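Local coordinates for protein SusD homolog (Bacteroides thetaiotaomicron VPI-5482, PDB 3IHV) that probably binds sugars at the outer membrane, as SusD-type proteins do, for uptake by this gut bacterium, at residues 92-95 with 96-100; 100-103 with 104-107; 109-112 with 113-117. All coordinates share one frame; numbering follows the deposited sequence.

Contact 1: 92-95 with 96-100; sequences NDFL and ERISN
Asp93 and Arg97 form an i to i+4 salt bridge one turn apart on helix 75-101. Asp93 OD2 lies 2.9 Å from Arg97 NH1. The carboxylate oxygen is met on its syn side and sits almost exactly in the guanidinium plane, at the edge of the group. The two flat groups are not coplanar; their planes are turned 53° apart. The Arg97 chain runs back along Asp93 with CD 3.4 Å from Asp93 OD1, and the bend at chi3 (68°) turns NE and the guanidinium group so that NH1 reaches OD2. Both charges have second partners: Lys10 pairs with Asp93 OD1, and Glu2 pairs with Arg97 NH1.

A water adds a second polar link. It donates to Asp93 OD1 and to Glu96 OE1, the latter at 2.8 Å, and so joins two acidic groups whose own oxygens do not touch. Glu96 OE1 is also hydrogen-bonded to Thr144.

The apolar part lies on another side of the helix. Phe94 and Ile98 run side by side and point the same way. Ile98 CD1 approaches Phe94 CZ obliquely to the ring, at 3.6 Å. Helices 17-29 and 107-135 pack against both residues.

Backbone bonds of the alpha-helical pattern underlie all of this. Glu96 N to Asn92 O is 2.8 Å, and Ile98 N bonds to Phe94 O.

The helix therefore has two characters here. One side carries a charge network in which Lys10 and the bridging water probably ease the repulsion between Asp93 and Glu96; the other is hydrocarbon facing neighbouring helices.

Contact 2: 100-103 with 104-107; sequences NKIG and SYTT
Tyr105 lays its ring against the backbone of Lys101 and Ile102 where helix 75-101 gives way to a short loop. Ile102 CA stands over one ring face, 4.0 Å from the centroid and 13° off the ring normal, a CH-pi contact. Lys101 C lies over the same face, nearer the rim. At the far end of the ring, Lys101 CB is 3.7 Å from Tyr105 OH.

Two polar groups of Ser104 grip Lys101 O. Ser104 OG donates to it at 2.6 Å, in the carbonyl plane. Ser104 N donates at 3.0 Å from above that plane, 43° out of it. Ser104 OG takes the position between its own backbone N and carbonyl carbon (chi1 71°), which turns the hydroxyl back to this oxygen. The next bond repeats the i to i+3 spacing: Tyr105 N donates to Ile102 O at 3.0 Å, again from well above the carbonyl plane.

Further out, Tyr105 OH is hydrogen-bonded to Met14 O, and Lys101 NZ reaches Lys11 O. Lys110, from the next helix, bonds to Ile102 O. With an alanine in place of Tyr105, the ring face beneath Ile102 CA would be lost, and Met14 O would probably be left without this hydroxyl partner.

Beyond the ring, Thr106 is the N-cap of helix 107-135, its OG1 accepting from Asp109 N. The whole is a tight connection between consecutive antiparallel helices. Two successive i to i+3 bonds shape the chain between the helices, and a side-chain cap starts the second. Such turns between packed helices are consistent with the TPR-like helical architecture of the SusD family.

Contact 3: 109-112 with 113-117; sequences DKKL and ATLYI
Leu112 and Tyr116 meet one turn apart near the start of helix 107-135, part of the TPR-like helical scaffold of the SusD family. This is the close-packed part of the contact. The two side chains lie side by side and point the same way. Leu112 CB is 4.0 Å from Tyr116 CZ, and Leu112 CD2 is 3.9 Å from Tyr116 OH. The Tyr116 ring also leans over the backbone. Leu112 O sits 3.2 Å above its plane, toward the rim, while the same oxygen accepts Tyr116 N at 2.8 Å. Tyr116 CG points anti to the carbonyl carbon (chi1 -55°), and this carries the ring back along the helix over the preceding turn. Helix 17-29 adds Ala17 against Leu112, and Lys21 and Leu24 against Tyr116. Ala113, small and buried, packs on Ile98 of helix 75-101.

The side bearing Lys111 and Thr114 is looser and more polar. The Lys111 chain crosses Thr114 obliquely, and its CD comes no closer than 4.0 Å to Thr114 OG1. A water closes the distance between the polar ends, accepting from Lys111 NZ at 2.9 Å and donating to Thr114 OG1. The lysine also makes a cation-pi contact with Tyr185.

Thr114 places OG1 between its backbone N and carbonyl carbon (chi1 65°), turned back toward the previous turn. Lys111 O thus accepts two donors, the regular helix bond from Leu115 N at 3.2 Å and the shorter one from Thr114 OG1 at 2.7 Å.

The three contacts follow one another along a single helical hairpin. Contact 1 lies near the end of helix 75-101, contact 2 spans its last residues and the loop, and contact 3 lies near the start of helix 107-135. The centres of contacts 1 and 3 are about 12 Å apart, as are those of contacts 1 and 2; contacts 2 and 3 are about 9 Å apart. Ile98 and Leu95 pack on Ile117 across the helix pair, and Ile102 rests on Ala113. Lys110 ties the second helix back to the loop. All lie on one side of the chain's centre, where the turn joins two neighbouring helices of the scaffold.

Contact 1: 92-95 with 96-100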
loop_
_atom_site.group_PDB
_atom_site.type_symbol
_atom_site.label_atom_id
_atom_site.label_comp_id
_atom_site.label_asym_id
_atom_site.label_seq_id
_atom_site.Cartn_x
_atom_site.Cartn_y
_atom_site.Cartn_z
ATOM N N ASN A 92 -8.270 1.219 -20.621
ATOM C CA ASN A 92 -9.036 1.880 -21.694
ATOM C C ASN A 92 -9.149 0.985 -22.926
ATOM O O ASN A 92 -10.233 0.825 -23.521
ATOM C CB ASN A 92 -8.366 3.202 -22.121
ATOM C CG ASN A 92 -8.521 4.353 -21.102
ATOM O OD1 ASN A 92 -9.366 4.333 -20.226
ATOM N ND2 ASN A 92 -7.701 5.381 -21.270
ATOM N N ASP A 93 -8.022 0.398 -23.329
ATOM C CA ASP A 93 -7.966 -0.437 -24.520
ATOM C C ASP A 93 -8.910 -1.639 -24.379
ATOM O O ASP A 93 -9.713 -1.938 -25.264
ATOM C CB ASP A 93 -6.526 -0.927 -24.691
ATOM C CG ASP A 93 -6.343 -1.793 -25.909
ATOM O OD1 ASP A 93 -6.555 -1.291 -27.047
ATOM O OD2 ASP A 93 -6.030 -2.997 -25.703
ATOM N N PHE A 94 -8.806 -2.315 -23.248
ATOM C CA PHE A 94 -9.674 -3.459 -22.949
ATOM C C PHE A 94 -11.156 -3.085 -22.993
ATOM O O PHE A 94 -11.954 -3.785 -23.610
ATOM C CB PHE A 94 -9.331 -4.038 -21.569
ATOM C CG PHE A 94 -10.240 -5.156 -21.169
ATOM C CD1 PHE A 94 -9.999 -6.439 -21.623
ATOM C CD2 PHE A 94 -11.344 -4.918 -20.396
ATOM C CE1 PHE A 94 -10.853 -7.476 -21.314
ATOM C CE2 PHE A 94 -12.236 -5.976 -20.085
ATOM C CZ PHE A 94 -11.950 -7.247 -20.538
ATOM N N LEU A 95 -11.506 -1.971 -22.352
ATOM C CA LEU A 95 -12.894 -1.486 -22.299
ATOM C C LEU A 95 -13.437 -1.099 -23.684
ATOM O O LEU A 95 -14.559 -1.469 -24.059
ATOM C CB LEU A 95 -13.025 -0.334 -21.299
ATOM C CG LEU A 95 -12.762 -0.764 -19.852
ATOM C CD1 LEU A 95 -12.497 0.392 -18.909
ATOM C CD2 LEU A 95 -13.952 -1.642 -19.330
ATOM N N GLU A 96 -12.647 -0.363 -24.450
ATOM C CA GLU A 96 -13.021 0.001 -25.820
ATOM C C GLU A 96 -13.270 -1.235 -26.662
ATOM O O GLU A 96 -14.247 -1.311 -27.377
ATOM C CB GLU A 96 -11.893 0.841 -26.452
ATOM C CG GLU A 96 -11.793 2.231 -25.846
ATOM C CD GLU A 96 -10.464 2.918 -26.107
ATOM O OE1 GLU A 96 -9.721 2.490 -27.003
ATOM O OE2 GLU A 96 -10.132 3.858 -25.349
ATOM N N ARG A 97 -12.358 -2.197 -26.583
ATOM C CA ARG A 97 -12.444 -3.388 -27.377
ATOM C C ARG A 97 -13.583 -4.323 -26.981
ATOM O O ARG A 97 -14.317 -4.803 -27.856
ATOM C CB ARG A 97 -11.123 -4.117 -27.338
ATOM C CG ARG A 97 -10.027 -3.347 -28.103
ATOM C CD ARG A 97 -8.670 -3.887 -27.740
ATOM N NE ARG A 97 -8.431 -5.248 -28.212
ATOM C CZ ARG A 97 -7.355 -5.986 -27.903
ATOM N NH1 ARG A 97 -6.404 -5.503 -27.113
ATOM N NH2 ARG A 97 -7.229 -7.222 -28.386
ATOM N N ILE A 98 -13.745 -4.572 -25.687
ATOM C CA ILE A 98 -14.823 -5.466 -25.274
ATOM C C ILE A 98 -16.188 -4.830 -25.591
ATOM O O ILE A 98 -17.130 -5.542 -25.911
ATOM C CB ILE A 98 -14.682 -5.931 -23.797
ATOM C CG1 ILE A 98 -15.382 -7.300 -23.627
ATOM C CG2 ILE A 98 -15.138 -4.828 -22.816
ATOM C CD1 ILE A 98 -15.031 -8.025 -22.312
ATOM N N SER A 99 -16.298 -3.508 -25.589
ATOM C CA SER A 99 -17.582 -2.868 -25.911
ATOM C C SER A 99 -18.031 -3.277 -27.312
ATOM O O SER A 99 -19.220 -3.458 -27.561
ATOM C CB SER A 99 -17.513 -1.331 -25.791
ATOM O OG SER A 99 -16.795 -0.760 -26.877
ATOM N N ASN A 100 -17.078 -3.448 -28.218
ATOM C CA ASN A 100 -17.360 -3.847 -29.584
ATOM C C ASN A 100 -17.504 -5.347 -29.829
ATOM O O ASN A 100 -17.973 -5.729 -30.881
ATOM C CB ASN A 100 -16.250 -3.315 -30.503
ATOM C CG ASN A 100 -16.278 -1.805 -30.613
ATOM O OD1 ASN A 100 -17.344 -1.192 -30.500
ATOM N ND2 ASN A 100 -15.112 -1.195 -30.805
HETATM O O HOH W 1 -8.839 0.204 -28.364
#

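Contact 2: 100-103 with 104-107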
loop_
_atom_site.group_PDB
_atom_site.type_symbol
_atom_site.label_atom_id
_atom_site.label_comp_id
_atom_site.label_asym_id
_atom_site.label_seq_id
_atom_site.Cartn_x
_atom_site.Cartn_y
_atom_site.Cartn_z
ATOM N N ASN A 100 -17.078 -3.448 -28.218
ATOM C CA ASN A 100 -17.360 -3.847 -29.584
ATOM C C ASN A 100 -17.504 -5.347 -29.829
ATOM O O ASN A 100 -17.973 -5.729 -30.881
ATOM C CB ASN A 100 -16.250 -3.315 -30.503
ATOM C CG ASN A 100 -16.278 -1.805 -30.613
ATOM O OD1 ASN A 100 -17.344 -1.192 -30.500
ATOM N ND2 ASN A 100 -15.112 -1.195 -30.805
ATOM N N LYS A 101 -17.123 -6.172 -28.857
ATOM C CA LYS A 101 -17.147 -7.626 -29.000
ATOM C C LYS A 101 -18.231 -8.338 -28.201
ATOM O O LYS A 101 -18.695 -9.408 -28.612
ATOM C CB LYS A 101 -15.787 -8.196 -28.580
ATOM C CG LYS A 101 -14.609 -7.743 -29.444
ATOM C CD LYS A 101 -14.593 -8.373 -30.838
ATOM C CE LYS A 101 -13.286 -8.016 -31.568
ATOM N NZ LYS A 101 -13.074 -8.764 -32.851
ATOM N N ILE A 102 -18.645 -7.748 -27.070
ATOM C CA ILE A 102 -19.615 -8.385 -26.157
ATOM C C ILE A 102 -20.928 -8.818 -26.815
ATOM O O ILE A 102 -21.494 -9.843 -26.462
ATOM C CB ILE A 102 -19.857 -7.504 -24.907
ATOM C CG1 ILE A 102 -20.633 -8.283 -23.837
ATOM C CG2 ILE A 102 -20.525 -6.172 -25.297
ATOM C CD1 ILE A 102 -20.753 -7.568 -22.523
ATOM N N GLY A 103 -21.387 -8.037 -27.780
ATOM C CA GLY A 103 -22.615 -8.352 -28.515
ATOM C C GLY A 103 -22.599 -9.702 -29.187
ATOM O O GLY A 103 -23.671 -10.320 -29.332
ATOM N N SER A 104 -21.400 -10.139 -29.593
ATOM C CA SER A 104 -21.173 -11.420 -30.270
ATOM C C SER A 104 -20.988 -12.613 -29.331
ATOM O O SER A 104 -21.023 -13.757 -29.790
ATOM C CB SER A 104 -19.946 -11.328 -31.190
ATOM O OG SER A 104 -18.712 -11.261 -30.474
ATOM N N TYR A 105 -20.841 -12.356 -28.040
ATOM C CA TYR A 105 -20.579 -13.400 -27.085
ATOM C C TYR A 105 -21.804 -14.230 -26.725
ATOM O O TYR A 105 -22.950 -13.743 -26.795
ATOM C CB TYR A 105 -20.018 -12.792 -25.811
ATOM C CG TYR A 105 -18.615 -12.238 -25.879
ATOM C CD1 TYR A 105 -17.899 -12.129 -27.085
ATOM C CD2 TYR A 105 -18.038 -11.706 -24.736
ATOM C CE1 TYR A 105 -16.618 -11.577 -27.117
ATOM C CE2 TYR A 105 -16.761 -11.163 -24.761
ATOM C CZ TYR A 105 -16.050 -11.115 -25.950
ATOM O OH TYR A 105 -14.798 -10.510 -25.910
ATOM N N THR A 106 -21.552 -15.471 -26.314
ATOM C CA THR A 106 -22.629 -16.355 -25.833
ATOM C C THR A 106 -23.159 -15.787 -24.525
ATOM O O THR A 106 -22.502 -14.967 -23.911
ATOM C CB THR A 106 -22.079 -17.783 -25.514
ATOM O OG1 THR A 106 -21.096 -17.682 -24.476
ATOM C CG2 THR A 106 -21.469 -18.402 -26.756
ATOM N N THR A 107 -24.335 -16.222 -24.095
ATOM C CA THR A 107 -24.915 -15.765 -22.820
ATOM C C THR A 107 -23.942 -15.873 -21.650
ATOM O O THR A 107 -23.787 -14.947 -20.870
ATOM C CB THR A 107 -26.178 -16.583 -22.547
ATOM O OG1 THR A 107 -27.047 -16.387 -23.664
ATOM C CG2 THR A 107 -26.861 -16.145 -21.262
#

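Contact 3: 109-112 with 113-117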
loop_
_atom_site.group_PDB
_atom_site.type_symbol
_atom_site.label_atom_id
_atom_site.label_comp_id
_atom_site.label_asym_id
_atom_site.label_seq_id
_atom_site.Cartn_x
_atom_site.Cartn_y
_atom_site.Cartn_z
ATOM N N ASP A 109 -20.673 -16.069 -21.761
ATOM C CA ASP A 109 -19.544 -15.152 -21.955
ATOM C C ASP A 109 -19.905 -13.689 -21.775
ATOM O O ASP A 109 -19.037 -12.916 -21.361
ATOM C CB ASP A 109 -18.897 -15.363 -23.333
ATOM C CG ASP A 109 -18.001 -16.600 -23.365
ATOM O OD1 ASP A 109 -18.089 -17.370 -22.413
ATOM O OD2 ASP A 109 -17.257 -16.804 -24.361
ATOM N N LYS A 110 -21.145 -13.295 -22.102
ATOM C CA LYS A 110 -21.565 -11.901 -21.844
ATOM C C LYS A 110 -21.513 -11.608 -20.355
ATOM O O LYS A 110 -21.110 -10.520 -19.941
ATOM C CB LYS A 110 -22.997 -11.615 -22.341
ATOM C CG LYS A 110 -23.179 -11.664 -23.821
ATOM C CD LYS A 110 -24.678 -11.383 -24.094
ATOM C CE LYS A 110 -25.109 -11.627 -25.479
ATOM N NZ LYS A 110 -24.413 -10.805 -26.443
ATOM N N LYS A 111 -21.911 -12.591 -19.537
ATOM C CA LYS A 111 -21.900 -12.419 -18.094
ATOM C C LYS A 111 -20.469 -12.221 -17.605
ATOM O O LYS A 111 -20.153 -11.270 -16.866
ATOM C CB LYS A 111 -22.551 -13.615 -17.425
ATOM C CG LYS A 111 -22.516 -13.594 -15.919
ATOM C CD LYS A 111 -23.163 -12.322 -15.325
ATOM C CE LYS A 111 -23.171 -12.412 -13.842
ATOM N NZ LYS A 111 -23.608 -11.160 -13.189
ATOM N N LEU A 112 -19.588 -13.109 -18.048
ATOM C CA LEU A 112 -18.167 -12.990 -17.706
ATOM C C LEU A 112 -17.626 -11.637 -18.177
ATOM O O LEU A 112 -16.899 -10.965 -17.434
ATOM C CB LEU A 112 -17.376 -14.155 -18.306
ATOM C CG LEU A 112 -17.573 -15.527 -17.613
ATOM C CD1 LEU A 112 -16.974 -16.611 -18.541
ATOM C CD2 LEU A 112 -16.947 -15.573 -16.223
ATOM N N ALA A 113 -17.997 -11.227 -19.398
ATOM C CA ALA A 113 -17.554 -9.952 -19.948
ATOM C C ALA A 113 -17.931 -8.787 -19.046
ATOM O O ALA A 113 -17.109 -7.907 -18.853
ATOM C CB ALA A 113 -18.071 -9.731 -21.370
ATOM N N THR A 114 -19.128 -8.800 -18.445
ATOM C CA THR A 114 -19.491 -7.713 -17.539
ATOM C C THR A 114 -18.598 -7.720 -16.294
ATOM O O THR A 114 -18.189 -6.671 -15.803
ATOM C CB THR A 114 -20.993 -7.708 -17.146
ATOM O OG1 THR A 114 -21.333 -8.880 -16.380
ATOM C CG2 THR A 114 -21.866 -7.605 -18.404
ATOM N N LEU A 115 -18.293 -8.906 -15.793
ATOM C CA LEU A 115 -17.372 -8.997 -14.660
ATOM C C LEU A 115 -16.001 -8.433 -15.048
ATOM O O LEU A 115 -15.397 -7.667 -14.296
ATOM C CB LEU A 115 -17.243 -10.441 -14.167
ATOM C CG LEU A 115 -18.501 -11.152 -13.704
ATOM C CD1 LEU A 115 -18.126 -12.440 -12.927
ATOM C CD2 LEU A 115 -19.377 -10.227 -12.854
ATOM N N TYR A 116 -15.522 -8.800 -16.232
ATOM C CA TYR A 116 -14.225 -8.329 -16.698
ATOM C C TYR A 116 -14.200 -6.824 -16.914
ATOM O O TYR A 116 -13.171 -6.193 -16.636
ATOM C CB TYR A 116 -13.752 -9.074 -17.970
ATOM C CG TYR A 116 -13.685 -10.577 -17.890
ATOM C CD1 TYR A 116 -13.653 -11.254 -16.680
ATOM C CD2 TYR A 116 -13.618 -11.323 -19.045
ATOM C CE1 TYR A 116 -13.610 -12.632 -16.661
ATOM C CE2 TYR A 116 -13.522 -12.675 -19.020
ATOM C CZ TYR A 116 -13.518 -13.324 -17.830
ATOM O OH TYR A 116 -13.461 -14.704 -17.854
ATOM N N ILE A 117 -15.324 -6.249 -17.384
ATOM C CA ILE A 117 -15.479 -4.813 -17.519
ATOM C C ILE A 117 -15.344 -4.191 -16.149
ATOM O O ILE A 117 -14.634 -3.194 -15.974
ATOM C CB ILE A 117 -16.839 -4.431 -18.186
ATOM C CG1 ILE A 117 -16.801 -4.788 -19.686
ATOM C CG2 ILE A 117 -17.164 -2.926 -17.977
ATOM C CD1 ILE A 117 -18.198 -4.866 -20.375
HETATM O O HOH W 2 -23.430 -8.617 -14.620
#